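Local coordinates for penicillin-binding protein 2 (Pbp2) (Helicobacter pylori, PDB 5LP5) that probably cross-links peptidoglycan as a penicillin-binding transpeptidase in cell-wall synthesis, and forms a complex with the rod shape-determining protein MreC, at residues A[43-54]-A[199-210]; A[188-196]-A[396-404]. All coordinates share one frame; numbering follows the deposited sequence.

Contact 1: A[43-54]-A[199-210]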
loop_
_atom_site.group_PDB
_atom_site.type_symbol
_atom_site.label_atom_id
_atom_site.label_comp_id
_atom_site.label_asym_id
_atom_site.label_seq_id
_atom_site.Cartn_x
_atom_site.Cartn_y
_atom_site.Cartn_z
ATOM N N MET A 43 12.962 15.780 29.469
ATOM C CA MET A 43 13.067 16.057 28.045
ATOM C C MET A 43 11.950 15.352 27.266
ATOM O O MET A 43 11.357 14.392 27.748
ATOM C CB MET A 43 14.429 15.593 27.528
ATOM C CG MET A 43 14.643 14.084 27.587
ATOM S SD MET A 43 16.137 13.522 26.726
ATOM C CE MET A 43 16.028 14.267 25.093
ATOM N N THR A 44 11.713 15.813 26.038
ATOM C CA THR A 44 10.611 15.334 25.202
ATOM C C THR A 44 11.096 14.600 23.954
ATOM O O THR A 44 12.299 14.493 23.714
ATOM C CB THR A 44 9.732 16.511 24.750
ATOM O OG1 THR A 44 10.406 17.265 23.729
ATOM C CG2 THR A 44 9.397 17.429 25.939
ATOM N N LYS A 45 10.153 14.104 23.161
ATOM C CA LYS A 45 10.462 13.229 22.018
ATOM C C LYS A 45 9.370 13.317 20.947
ATOM O O LYS A 45 8.192 13.255 21.260
ATOM C CB LYS A 45 10.584 11.780 22.511
ATOM C CG LYS A 45 10.911 10.766 21.437
ATOM C CD LYS A 45 10.615 9.349 21.918
ATOM C CE LYS A 45 10.256 8.443 20.747
ATOM N NZ LYS A 45 9.284 7.404 21.152
ATOM N N LYS A 46 9.776 13.424 19.686
ATOM C CA LYS A 46 8.854 13.614 18.542
ATOM C C LYS A 46 8.743 12.366 17.674
ATOM O O LYS A 46 9.664 11.572 17.563
ATOM C CB LYS A 46 9.346 14.775 17.685
ATOM C CG LYS A 46 8.355 15.302 16.677
ATOM C CD LYS A 46 8.800 16.655 16.123
ATOM C CE LYS A 46 7.696 17.336 15.304
ATOM N NZ LYS A 46 8.152 18.490 14.474
ATOM N N GLU A 47 7.594 12.205 17.052
ATOM C CA GLU A 47 7.335 11.036 16.237
ATOM C C GLU A 47 6.351 11.415 15.159
ATOM O O GLU A 47 5.233 11.834 15.461
ATOM C CB GLU A 47 6.761 9.912 17.093
ATOM C CG GLU A 47 6.788 8.544 16.438
ATOM C CD GLU A 47 6.997 7.430 17.456
ATOM O OE1 GLU A 47 6.661 7.632 18.654
ATOM O OE2 GLU A 47 7.509 6.355 17.060
ATOM N N PHE A 48 6.769 11.298 13.902
ATOM C CA PHE A 48 5.897 11.674 12.801
ATOM C C PHE A 48 4.891 10.569 12.497
ATOM O O PHE A 48 5.182 9.389 12.645
ATOM C CB PHE A 48 6.704 11.987 11.548
ATOM C CG PHE A 48 7.547 13.207 11.664
ATOM C CD1 PHE A 48 6.984 14.461 11.573
ATOM C CD2 PHE A 48 8.906 13.098 11.863
ATOM C CE1 PHE A 48 7.759 15.593 11.690
ATOM C CE2 PHE A 48 9.694 14.221 11.967
ATOM C CZ PHE A 48 9.117 15.474 11.884
ATOM N N LEU A 49 3.710 10.976 12.053
ATOM C CA LEU A 49 2.637 10.055 11.718
ATOM C C LEU A 49 2.401 10.224 10.238
ATOM O O LEU A 49 1.821 11.221 9.804
ATOM C CB LEU A 49 1.357 10.395 12.491
ATOM C CG LEU A 49 1.448 10.517 14.015
ATOM C CD1 LEU A 49 0.329 11.433 14.517
ATOM C CD2 LEU A 49 1.410 9.157 14.707
ATOM N N VAL A 50 2.880 9.253 9.466
ATOM C CA VAL A 50 2.992 9.379 8.011
ATOM C C VAL A 50 1.909 8.575 7.313
ATOM O O VAL A 50 1.957 7.361 7.338
ATOM C CB VAL A 50 4.359 8.840 7.518
ATOM C CG1 VAL A 50 4.536 9.156 6.041
ATOM C CG2 VAL A 50 5.514 9.383 8.352
ATOM N N PRO A 51 0.966 9.240 6.640
ATOM C CA PRO A 51 -0.166 8.492 6.093
ATOM C C PRO A 51 0.191 7.659 4.893
ATOM O O PRO A 51 1.121 7.983 4.196
ATOM C CB PRO A 51 -1.163 9.586 5.708
ATOM C CG PRO A 51 -0.313 10.784 5.423
ATOM C CD PRO A 51 0.895 10.674 6.312
ATOM N N THR A 52 -0.551 6.581 4.680
ATOM C CA THR A 52 -0.292 5.641 3.588
ATOM C C THR A 52 -0.714 6.309 2.297
ATOM O O THR A 52 -1.735 6.993 2.261
ATOM C CB THR A 52 -1.060 4.300 3.810
ATOM O OG1 THR A 52 -0.543 3.279 2.941
ATOM C CG2 THR A 52 -2.569 4.457 3.580
ATOM N N ARG A 53 0.075 6.140 1.243
ATOM C CA ARG A 53 -0.229 6.827 -0.026
ATOM C C ARG A 53 -1.560 6.397 -0.582
ATOM O O ARG A 53 -1.850 5.209 -0.626
ATOM C CB ARG A 53 0.853 6.618 -1.078
ATOM C CG ARG A 53 0.602 7.410 -2.351
ATOM C CD ARG A 53 1.753 7.275 -3.345
ATOM N NE ARG A 53 1.426 7.929 -4.614
ATOM C CZ ARG A 53 1.806 9.156 -4.961
ATOM N NH1 ARG A 53 2.577 9.889 -4.160
ATOM N NH2 ARG A 53 1.424 9.639 -6.132
ATOM N N GLY A 54 -2.355 7.379 -1.008
ATOM C CA GLY A 54 -3.755 7.159 -1.411
ATOM C C GLY A 54 -3.956 6.211 -2.585
ATOM O O GLY A 54 -3.115 6.118 -3.480
ATOM N N LEU A 199 -2.444 12.580 -3.252
ATOM C CA LEU A 199 -2.243 11.145 -2.994
ATOM C C LEU A 199 -1.357 10.882 -1.777
ATOM O O LEU A 199 -1.573 9.927 -1.012
ATOM C CB LEU A 199 -1.653 10.470 -4.236
ATOM C CG LEU A 199 -2.661 10.354 -5.385
ATOM C CD1 LEU A 199 -1.961 10.101 -6.720
ATOM C CD2 LEU A 199 -3.676 9.252 -5.082
ATOM N N GLN A 200 -0.369 11.751 -1.609
ATOM C CA GLN A 200 0.594 11.622 -0.533
ATOM C C GLN A 200 -0.018 11.991 0.804
ATOM O O GLN A 200 0.287 11.388 1.824
ATOM C CB GLN A 200 1.795 12.527 -0.795
ATOM C CG GLN A 200 2.931 12.291 0.174
ATOM C CD GLN A 200 4.267 12.575 -0.451
ATOM O OE1 GLN A 200 4.599 13.730 -0.731
ATOM N NE2 GLN A 200 5.038 11.515 -0.701
ATOM N N GLY A 201 -0.866 13.003 0.804
ATOM C CA GLY A 201 -1.453 13.486 2.045
ATOM C C GLY A 201 -0.512 14.333 2.879
ATOM O O GLY A 201 0.584 14.653 2.447
ATOM N N LYS A 202 -0.953 14.698 4.079
ATOM C CA LYS A 202 -0.194 15.579 4.979
ATOM C C LYS A 202 0.294 14.769 6.177
ATOM O O LYS A 202 -0.454 13.946 6.711
ATOM C CB LYS A 202 -1.051 16.744 5.481
ATOM C CG LYS A 202 -1.766 17.521 4.390
ATOM C CD LYS A 202 -3.077 18.126 4.887
ATOM C CE LYS A 202 -2.831 19.349 5.756
ATOM N NZ LYS A 202 -2.278 20.484 4.961
ATOM N N VAL A 203 1.536 14.988 6.601
ATOM C CA VAL A 203 2.015 14.357 7.821
ATOM C C VAL A 203 1.368 14.990 9.034
ATOM O O VAL A 203 0.939 16.140 9.005
ATOM C CB VAL A 203 3.531 14.475 8.040
ATOM C CG1 VAL A 203 4.281 13.593 7.060
ATOM C CG2 VAL A 203 3.973 15.939 8.010
ATOM N N GLY A 204 1.315 14.209 10.099
ATOM C CA GLY A 204 0.996 14.722 11.404
ATOM C C GLY A 204 2.202 14.396 12.245
ATOM O O GLY A 204 3.188 13.833 11.759
ATOM N N TYR A 205 2.129 14.750 13.512
ATOM C CA TYR A 205 3.204 14.437 14.424
ATOM C C TYR A 205 2.661 14.248 15.832
ATOM O O TYR A 205 1.533 14.641 16.143
ATOM C CB TYR A 205 4.272 15.535 14.381
ATOM C CG TYR A 205 3.823 16.924 14.831
ATOM C CD1 TYR A 205 3.873 17.287 16.162
ATOM C CD2 TYR A 205 3.383 17.869 13.919
ATOM C CE1 TYR A 205 3.477 18.528 16.583
ATOM C CE2 TYR A 205 2.991 19.126 14.326
ATOM C CZ TYR A 205 3.042 19.452 15.658
ATOM O OH TYR A 205 2.665 20.716 16.078
ATOM N N LYS A 206 3.474 13.640 16.680
ATOM C CA LYS A 206 3.069 13.390 18.041
ATOM C C LYS A 206 4.250 13.579 18.964
ATOM O O LYS A 206 5.229 12.872 18.848
ATOM C CB LYS A 206 2.531 11.974 18.129
ATOM C CG LYS A 206 2.306 11.470 19.520
ATOM C CD LYS A 206 1.368 10.282 19.450
ATOM C CE LYS A 206 1.332 9.556 20.777
ATOM N NZ LYS A 206 0.079 8.763 20.919
ATOM N N ILE A 207 4.165 14.564 19.854
ATOM C CA ILE A 207 5.247 14.894 20.779
ATOM C C ILE A 207 4.909 14.368 22.172
ATOM O O ILE A 207 3.808 14.584 22.677
ATOM C CB ILE A 207 5.458 16.408 20.878
ATOM C CG1 ILE A 207 5.704 17.004 19.492
ATOM C CG2 ILE A 207 6.647 16.731 21.758
ATOM C CD1 ILE A 207 5.912 18.502 19.496
ATOM N N MET A 208 5.876 13.698 22.794
ATOM C CA MET A 208 5.638 12.928 24.010
ATOM C C MET A 208 6.698 13.150 25.071
ATOM O O MET A 208 7.876 13.322 24.762
ATOM C CB MET A 208 5.614 11.446 23.674
ATOM C CG MET A 208 4.565 11.089 22.649
ATOM S SD MET A 208 4.436 9.322 22.529
ATOM C CE MET A 208 5.915 8.947 21.597
ATOM N N ARG A 209 6.272 13.133 26.330
ATOM C CA ARG A 209 7.194 13.127 27.472
ATOM C C ARG A 209 7.819 11.724 27.623
ATOM O O ARG A 209 7.146 10.702 27.477
ATOM C CB ARG A 209 6.474 13.560 28.759
ATOM C CG ARG A 209 7.407 13.769 29.951
ATOM C CD ARG A 209 6.672 14.340 31.143
ATOM N NE ARG A 209 6.164 15.673 30.850
ATOM C CZ ARG A 209 5.233 16.299 31.561
ATOM N NH1 ARG A 209 4.682 15.726 32.631
ATOM N NH2 ARG A 209 4.848 17.513 31.197
ATOM N N VAL A 210 9.123 11.690 27.899
ATOM C CA VAL A 210 9.860 10.443 28.050
ATOM C C VAL A 210 10.757 10.497 29.284
ATOM O O VAL A 210 11.114 11.578 29.781
ATOM C CB VAL A 210 10.732 10.131 26.805
ATOM C CG1 VAL A 210 9.856 9.833 25.590
ATOM C CG2 VAL A 210 11.720 11.273 26.512
#
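With CG of Tyr205 set between its backbone N and carbonyl carbon (chi1 63°), the phenol ring turns a face toward the ammonium of Lys46, whose CG is anti to its backbone N and whose chain runs out extended. Lys46 NZ stands 4.8 Å from the centroid of the Tyr205 ring and 16° off its normal, a cation-pi contact over the face. The carbon before it, Lys46 CE, packs 3.9 Å from Tyr205 CD1, while Tyr205 OH turns to Glu221. Beside this pair, Phe48 CD1 meets Tyr205 CB.

The other face of the sheet carries Lys45, Glu47 and Met208. The Lys45 and Met208 side chains run side by side, with Lys45 NZ 3.7 Å from Met208 CE. Lys45 NZ and Glu47 OE1 form only a long salt bridge, and Glu216 is a second, weak partner of the ammonium. Backbone evidence for the pairing is clearest at Leu49 and Gly204, where Leu49 N to Gly204 O (2.9 Å) and Gly204 N to Leu49 O (3.0 Å) are both almost straight, at 178°.

Past the strands, Pro51 lays CG against Lys202 O, and Gly54 N donates to Leu199 O (2.7 Å). Leu199 CB sits 3.6 Å above the guanidinium plane of Arg53, toward its rim, the polar end being held by Glu192 and Asn196. Tyr220 of the MreC chain packs on Leu49 and Thr52.

The arrangement is an antiparallel pairing of strand 43-49, outermost within this chain, with strand 204-210, the middle strand of a three-stranded sheet in the dimerisation-domain region of this penicillin-binding protein.

Contact 2: A[188-196]-A[396-404]; sequences KTGIEKEYN and TGVDLPNEF
The Tyr195 ring presents its edge to Asp399: the carboxylate carbon CG lies at that edge in the ring plane, and Ile191 CD1 is a second in-plane neighbour. Ring and carboxylate planes stand 79° apart, so the two groups are crossed rather than stacked. Tyr195 OH donates to Asp399 OD2 (2.9 Å), which accepts through its anti lone pair, away from OD1. Asp399, the centre of an inverse gamma turn, has CG between its backbone N and carbonyl carbon (chi1 60°), and its oxygens have further donors in the backbone, Phe461 N for OD1 and Ala462 N for OD2.

Next to this bond, helix 190-194 packs on the loop through apolar atoms. Leu400 CD2 lies 3.9 Å from Ile191 CG1, their side chains crossing at about a right angle, and 3.8 Å from Gly190 CA. Pro401 CG is met by Lys193 CD at 4.0 Å, the aliphatic part of an extended lysine.

Glu194 bends at its second torsion (chi2 81°), folding its chain along the backbone from Asp399 to Pro401. No bond is assigned between its OE1 and Pro401 N, 3.2 Å apart, because a proline nitrogen has no hydrogen to give.

The contact sets helix 190-194, in the dimerisation-domain range, against a loop between helices 380-389 and 411-418 in the transpeptidase range, a loop braced from within by the Glu403 carboxylate.

The chemistry implies a mainly apolar contact with one hydrogen bond across it, made to a carboxylate whose three donors, Tyr195 OH and the two backbone amides, would favour its anionic form.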
loop_
_atom_site.group_PDB
_atom_site.type_symbol
_atom_site.label_atom_id
_atom_site.label_comp_id
_atom_site.label_asym_id
_atom_site.label_seq_id
_atom_site.Cartn_x
_atom_site.Cartn_y
_atom_site.Cartn_z
ATOM N N LYS A 188 6.317 10.176 -10.302
ATOM C CA LYS A 188 7.266 10.551 -11.352
ATOM C C LYS A 188 6.541 10.944 -12.624
ATOM O O LYS A 188 6.832 11.982 -13.180
ATOM C CB LYS A 188 8.259 9.421 -11.649
ATOM C CG LYS A 188 9.107 9.012 -10.462
ATOM C CD LYS A 188 10.002 10.145 -9.989
ATOM C CE LYS A 188 10.941 9.690 -8.869
ATOM N NZ LYS A 188 12.036 10.656 -8.534
ATOM N N THR A 189 5.611 10.107 -13.085
ATOM C CA THR A 189 4.859 10.391 -14.318
ATOM C C THR A 189 3.370 10.366 -14.126
ATOM O O THR A 189 2.862 9.816 -13.153
ATOM C CB THR A 189 5.194 9.395 -15.432
ATOM O OG1 THR A 189 4.919 8.056 -15.002
ATOM C CG2 THR A 189 6.640 9.486 -15.750
ATOM N N GLY A 190 2.680 11.003 -15.058
ATOM C CA GLY A 190 1.226 10.949 -15.103
ATOM C C GLY A 190 0.503 11.355 -13.834
ATOM O O GLY A 190 0.936 12.272 -13.122
ATOM N N ILE A 191 -0.605 10.668 -13.561
ATOM C CA ILE A 191 -1.489 10.996 -12.437
ATOM C C ILE A 191 -0.775 10.927 -11.090
ATOM O O ILE A 191 -1.019 11.762 -10.220
ATOM C CB ILE A 191 -2.738 10.080 -12.441
ATOM C CG1 ILE A 191 -3.659 10.474 -13.590
ATOM C CG2 ILE A 191 -3.513 10.140 -11.134
ATOM C CD1 ILE A 191 -4.403 11.770 -13.406
ATOM N N GLU A 192 0.100 9.944 -10.912
ATOM C CA GLU A 192 0.852 9.842 -9.666
ATOM C C GLU A 192 1.614 11.130 -9.427
ATOM O O GLU A 192 1.805 11.547 -8.292
ATOM C CB GLU A 192 1.847 8.702 -9.729
ATOM C CG GLU A 192 1.231 7.320 -9.683
ATOM C CD GLU A 192 0.900 6.843 -8.272
ATOM O OE1 GLU A 192 0.693 7.711 -7.387
ATOM O OE2 GLU A 192 0.836 5.594 -8.049
ATOM N N LYS A 193 2.083 11.740 -10.511
ATOM C CA LYS A 193 2.790 12.993 -10.418
ATOM C C LYS A 193 1.821 14.170 -10.342
ATOM O O LYS A 193 1.935 15.003 -9.467
ATOM C CB LYS A 193 3.723 13.176 -11.598
ATOM C CG LYS A 193 4.717 14.279 -11.330
ATOM C CD LYS A 193 5.447 14.755 -12.546
ATOM C CE LYS A 193 6.032 16.121 -12.235
ATOM N NZ LYS A 193 6.988 16.537 -13.280
ATOM N N GLU A 194 0.858 14.232 -11.253
ATOM C CA GLU A 194 -0.046 15.375 -11.306
ATOM C C GLU A 194 -0.755 15.559 -9.954
ATOM O O GLU A 194 -0.891 16.679 -9.465
ATOM C CB GLU A 194 -1.047 15.224 -12.460
ATOM C CG GLU A 194 -2.007 16.402 -12.663
ATOM C CD GLU A 194 -1.437 17.572 -13.427
ATOM O OE1 GLU A 194 -0.350 17.454 -14.012
ATOM O OE2 GLU A 194 -2.104 18.616 -13.472
ATOM N N TYR A 195 -1.166 14.463 -9.331
ATOM C CA TYR A 195 -1.926 14.551 -8.094
ATOM C C TYR A 195 -1.117 14.064 -6.903
ATOM O O TYR A 195 -1.671 13.476 -5.963
ATOM C CB TYR A 195 -3.265 13.798 -8.237
ATOM C CG TYR A 195 -4.268 14.530 -9.125
ATOM C CD1 TYR A 195 -4.474 14.144 -10.444
ATOM C CD2 TYR A 195 -4.988 15.627 -8.639
ATOM C CE1 TYR A 195 -5.370 14.822 -11.247
ATOM C CE2 TYR A 195 -5.886 16.294 -9.435
ATOM C CZ TYR A 195 -6.070 15.892 -10.737
ATOM O OH TYR A 195 -6.969 16.556 -11.547
ATOM N N ASN A 196 0.194 14.348 -6.923
ATOM C CA ASN A 196 1.095 13.847 -5.876
ATOM C C ASN A 196 0.712 14.356 -4.504
ATOM O O ASN A 196 0.578 13.580 -3.561
ATOM C CB ASN A 196 2.524 14.252 -6.124
ATOM C CG ASN A 196 3.493 13.464 -5.267
ATOM O OD1 ASN A 196 3.674 12.277 -5.487
ATOM N ND2 ASN A 196 4.121 14.113 -4.290
ATOM N N THR A 396 -5.559 21.199 -24.650
ATOM C CA THR A 396 -6.914 20.891 -24.231
ATOM C C THR A 396 -7.116 21.156 -22.729
ATOM O O THR A 396 -8.247 21.429 -22.302
ATOM C CB THR A 396 -7.315 19.431 -24.547
ATOM O OG1 THR A 396 -6.457 18.523 -23.841
ATOM C CG2 THR A 396 -7.249 19.141 -26.070
ATOM N N GLY A 397 -6.041 21.096 -21.939
ATOM C CA GLY A 397 -6.113 21.312 -20.483
ATOM C C GLY A 397 -6.250 20.035 -19.651
ATOM O O GLY A 397 -6.850 20.033 -18.583
ATOM N N VAL A 398 -5.675 18.949 -20.145
ATOM C CA VAL A 398 -5.851 17.654 -19.532
ATOM C C VAL A 398 -5.074 17.653 -18.230
ATOM O O VAL A 398 -4.078 18.358 -18.109
ATOM C CB VAL A 398 -5.419 16.529 -20.502
ATOM C CG1 VAL A 398 -3.914 16.480 -20.647
ATOM C CG2 VAL A 398 -5.956 15.178 -20.056
ATOM N N ASP A 399 -5.561 16.905 -17.241
ATOM C CA ASP A 399 -4.909 16.838 -15.936
ATOM C C ASP A 399 -3.768 15.791 -15.886
ATOM O O ASP A 399 -3.786 14.826 -15.103
ATOM C CB ASP A 399 -5.944 16.655 -14.804
ATOM C CG ASP A 399 -6.783 15.392 -14.939
ATOM O OD1 ASP A 399 -6.912 14.837 -16.042
ATOM O OD2 ASP A 399 -7.319 14.948 -13.915
ATOM N N LEU A 400 -2.783 16.009 -16.757
ATOM C CA LEU A 400 -1.507 15.306 -16.730
ATOM C C LEU A 400 -0.426 16.359 -16.825
ATOM O O LEU A 400 -0.712 17.516 -17.131
ATOM C CB LEU A 400 -1.382 14.345 -17.913
ATOM C CG LEU A 400 -2.258 13.103 -17.926
ATOM C CD1 LEU A 400 -1.964 12.279 -19.179
ATOM C CD2 LEU A 400 -1.991 12.303 -16.665
ATOM N N PRO A 401 0.833 15.973 -16.561
ATOM C CA PRO A 401 1.922 16.920 -16.802
ATOM C C PRO A 401 2.298 17.060 -18.291
ATOM O O PRO A 401 2.180 16.105 -19.076
ATOM C CB PRO A 401 3.087 16.322 -16.004
ATOM C CG PRO A 401 2.543 15.145 -15.250
ATOM C CD PRO A 401 1.319 14.714 -15.977
ATOM N N ASN A 402 2.738 18.261 -18.644
ATOM C CA ASN A 402 3.328 18.560 -19.950
ATOM C C ASN A 402 2.468 18.168 -21.131
ATOM O O ASN A 402 2.927 17.415 -21.961
ATOM C CB ASN A 402 4.684 17.856 -20.108
ATOM C CG ASN A 402 5.799 18.545 -19.354
ATOM O OD1 ASN A 402 5.963 18.375 -18.137
ATOM N ND2 ASN A 402 6.611 19.304 -20.091
ATOM N N GLU A 403 1.247 18.674 -21.240
ATOM C CA GLU A 403 0.490 18.485 -22.478
ATOM C C GLU A 403 1.085 19.333 -23.609
ATOM O O GLU A 403 1.397 20.502 -23.420
ATOM C CB GLU A 403 -0.969 18.852 -22.292
ATOM C CG GLU A 403 -1.828 18.400 -23.453
ATOM C CD GLU A 403 -3.216 18.978 -23.404
ATOM O OE1 GLU A 403 -3.607 19.493 -22.337
ATOM O OE2 GLU A 403 -3.907 18.911 -24.439
ATOM N N PHE A 404 1.243 18.732 -24.780
ATOM C CA PHE A 404 1.780 19.437 -25.943
ATOM C C PHE A 404 0.733 20.307 -26.615
ATOM O O PHE A 404 -0.384 19.865 -26.852
ATOM C CB PHE A 404 2.297 18.434 -26.971
ATOM C CG PHE A 404 3.650 17.876 -26.660
ATOM C CD1 PHE A 404 4.264 18.104 -25.422
ATOM C CD2 PHE A 404 4.297 17.075 -27.588
ATOM C CE1 PHE A 404 5.502 17.579 -25.142
ATOM C CE2 PHE A 404 5.532 16.537 -27.300
ATOM C CZ PHE A 404 6.138 16.800 -26.083
#

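Overall arrangement
From the N terminus the chain runs through 43-54, makes its way through the dimerisation-domain region to 188-196, and then reaches 199-210, where contact 1 closes a loop of 144 residues. It continues into the transpeptidase region, and at 396-404 contact 2 closes a loop of 199 residues back to helix 190-194. The segments alternate, so the two closures cross. Their centres are about 29 Å apart, yet they touch: Arg53 forms a salt bridge with Glu192, and helices 190-194 and 196-200 follow one another. Contact 1 binds strand 43-49, outermost within this chain, into the N-terminal part, while contact 2 joins that part to the transpeptidase part.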